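Local coordinates for protein ornithine carbamoyltransferase, anabolic (Campylobacter jejuni subsp. jejuni, PDB 3TPF) that transfers the carbamoyl group of carbamoyl phosphate to L-ornithine, giving L-citrulline and phosphate in the first of the three steps from ornithine to arginine, at residues B[55-60]-B[288-293]. Numbering follows the deposited sequence.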
loop_
_atom_site.group_PDB
_atom_site.type_symbol
_atom_site.label_atom_id
_atom_site.label_comp_id
_atom_site.label_asym_id
_atom_site.label_seq_id
_atom_site.Cartn_x
_atom_site.Cartn_y
_atom_site.Cartn_z
ATOM N N GLU B 55 6.972 -9.390 0.009
ATOM C CA GLU B 55 6.542 -8.724 -1.159
ATOM C C GLU B 55 7.488 -9.085 -2.323
ATOM O O GLU B 55 7.061 -9.349 -3.450
ATOM C CB GLU B 55 6.416 -7.241 -0.934
ATOM C CG GLU B 55 5.756 -6.558 -2.123
ATOM C CD GLU B 55 5.133 -5.178 -1.843
ATOM O OE1 GLU B 55 4.943 -4.839 -0.586
ATOM O OE2 GLU B 55 4.795 -4.493 -2.904
ATOM N N LEU B 56 8.774 -9.003 -2.046
ATOM C CA LEU B 56 9.730 -9.265 -3.063
ATOM C C LEU B 56 9.774 -10.759 -3.360
ATOM O O LEU B 56 10.022 -11.172 -4.516
ATOM C CB LEU B 56 11.096 -8.750 -2.689
ATOM C CG LEU B 56 11.388 -7.256 -2.698
ATOM C CD1 LEU B 56 12.841 -7.189 -2.235
ATOM C CD2 LEU B 56 11.379 -6.502 -4.019
ATOM N N ALA B 57 9.514 -11.580 -2.343
ATOM C CA ALA B 57 9.567 -13.017 -2.601
ATOM C C ALA B 57 8.552 -13.359 -3.706
ATOM O O ALA B 57 8.912 -13.859 -4.807
ATOM C CB ALA B 57 9.318 -13.808 -1.351
ATOM N N ILE B 58 7.281 -13.032 -3.445
ATOM C CA ILE B 58 6.273 -13.400 -4.425
ATOM C C ILE B 58 6.488 -12.658 -5.766
ATOM O O ILE B 58 6.250 -13.237 -6.840
ATOM C CB ILE B 58 4.894 -13.074 -3.987
ATOM C CG1 ILE B 58 3.834 -13.721 -4.880
ATOM C CG2 ILE B 58 4.806 -11.517 -3.913
ATOM C CD1 ILE B 58 3.611 -15.130 -4.534
ATOM N N THR B 59 6.957 -11.400 -5.694
ATOM C CA THR B 59 7.066 -10.579 -6.883
ATOM C C THR B 59 8.074 -11.223 -7.827
ATOM O O THR B 59 7.775 -11.466 -8.960
ATOM C CB THR B 59 7.458 -9.173 -6.564
ATOM O OG1 THR B 59 6.355 -8.560 -5.913
ATOM C CG2 THR B 59 7.671 -8.354 -7.786
ATOM N N GLU B 60 9.239 -11.536 -7.287
ATOM C CA GLU B 60 10.319 -12.102 -8.038
ATOM C C GLU B 60 9.967 -13.453 -8.557
ATOM O O GLU B 60 10.500 -13.910 -9.572
ATOM C CB GLU B 60 11.547 -12.228 -7.170
ATOM C CG GLU B 60 12.197 -10.901 -6.839
ATOM C CD GLU B 60 13.505 -11.040 -6.053
ATOM O OE1 GLU B 60 14.027 -12.209 -5.969
ATOM O OE2 GLU B 60 13.982 -9.985 -5.503
ATOM N N ASN B 288 18.670 -12.409 3.697
ATOM C CA ASN B 288 18.495 -13.837 3.314
ATOM C C ASN B 288 17.054 -14.388 3.643
ATOM O O ASN B 288 16.621 -15.370 3.140
ATOM C CB ASN B 288 19.519 -14.706 4.035
ATOM C CG ASN B 288 20.874 -14.798 3.350
ATOM O OD1 ASN B 288 21.000 -14.470 2.192
ATOM N ND2 ASN B 288 21.906 -15.257 4.092
ATOM N N ARG B 289 16.285 -13.676 4.413
ATOM C CA ARG B 289 14.850 -13.984 4.539
ATOM C C ARG B 289 14.056 -14.037 3.217
ATOM O O ARG B 289 13.053 -14.714 3.098
ATOM C CB ARG B 289 14.157 -12.921 5.392
ATOM C CG ARG B 289 12.897 -13.439 5.979
ATOM C CD ARG B 289 12.979 -13.513 7.521
ATOM N NE ARG B 289 11.727 -12.948 8.022
ATOM C CZ ARG B 289 11.585 -11.706 8.455
ATOM N NH1 ARG B 289 10.364 -11.264 8.744
ATOM N NH2 ARG B 289 12.659 -10.905 8.624
ATOM N N LEU B 290 14.530 -13.278 2.237
ATOM C CA LEU B 290 13.937 -13.292 0.922
ATOM C C LEU B 290 13.923 -14.689 0.349
ATOM O O LEU B 290 12.918 -15.175 -0.094
ATOM C CB LEU B 290 14.696 -12.371 -0.015
ATOM C CG LEU B 290 14.207 -12.382 -1.474
ATOM C CD1 LEU B 290 12.763 -11.946 -1.341
ATOM C CD2 LEU B 290 14.982 -11.492 -2.417
ATOM N N TYR B 291 15.063 -15.333 0.353
ATOM C CA TYR B 291 15.273 -16.569 -0.462
ATOM C C TYR B 291 14.497 -17.689 0.169
ATOM O O TYR B 291 14.039 -18.608 -0.464
ATOM C CB TYR B 291 16.755 -16.895 -0.578
ATOM C CG TYR B 291 17.517 -15.711 -1.090
ATOM C CD1 TYR B 291 17.409 -15.324 -2.402
ATOM C CD2 TYR B 291 18.294 -14.922 -0.236
ATOM C CE1 TYR B 291 18.082 -14.219 -2.869
ATOM C CE2 TYR B 291 18.975 -13.808 -0.718
ATOM C CZ TYR B 291 18.873 -13.475 -2.038
ATOM O OH TYR B 291 19.521 -12.382 -2.568
ATOM N N VAL B 292 14.367 -17.557 1.449
ATOM C CA VAL B 292 13.778 -18.582 2.309
ATOM C C VAL B 292 12.255 -18.498 2.202
ATOM O O VAL B 292 11.569 -19.483 1.997
ATOM C CB VAL B 292 14.369 -18.427 3.753
ATOM C CG1 VAL B 292 13.375 -18.776 4.782
ATOM C CG2 VAL B 292 15.621 -19.328 3.911
ATOM N N VAL B 293 11.735 -17.289 2.252
ATOM C CA VAL B 293 10.309 -17.117 1.943
ATOM C C VAL B 293 9.979 -17.613 0.493
ATOM O O VAL B 293 8.992 -18.320 0.270
ATOM C CB VAL B 293 9.828 -15.710 2.186
ATOM C CG1 VAL B 293 8.415 -15.527 1.595
ATOM C CG2 VAL B 293 9.874 -15.457 3.763
#
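Ala57 meets Leu290 and Val293 in a buried, apolar helix-helix contact, where the end of helix 48-60 of the carbamoyl phosphate domain lies against the C-terminal helix 279-302. The axes of the two short segments pass 8.5 Å apart at a crossing angle of -52°, and the small side chain of Ala57 is consistent with the approach of the backbones here, Ala57 CA lying 5.6 Å from Leu290 CA. Its methyl points at the partner helix and touches one branch of each of two residues a turn apart: Ala57 CB is 3.5 Å from Val293 CG1 and 3.9 Å from Leu290 CD1. Leu290 CG stands anti to its own backbone N (chi1 176°), and from there the side chain forks over helix 48-60. The CD1 branch lies against the backbone between Leu56 and Ala57, 3.8 Å from Leu56 CB, while CD2 reaches the carboxylate of Glu60, 3.6 Å from OE2. Leu290 and Glu60 cross at about a right angle, and CD2 rests against both carboxylate oxygens in a van der Waals contact. The same carboxylate forms a salt bridge through OE1 to Lys294, next along helix 279-302, adding a charged link beside the apolar one. Met91 of a second subunit packs on Leu290, and Leu66 of that subunit on Leu56, which brings the seam up to the subunit interface. Arg289, predicted to bind carbamoyl phosphate, instead packs on Ala53, Thr127 and Gln128, with a weak hydrogen bond from NH1 to Thr50. The contact is characteristic of the two-domain aspartate/ornithine carbamoyltransferase fold, in which the C-terminal helix returns from the ornithine-binding domain to pack on the N-terminal one, here beside the probable carbamoyl phosphate site.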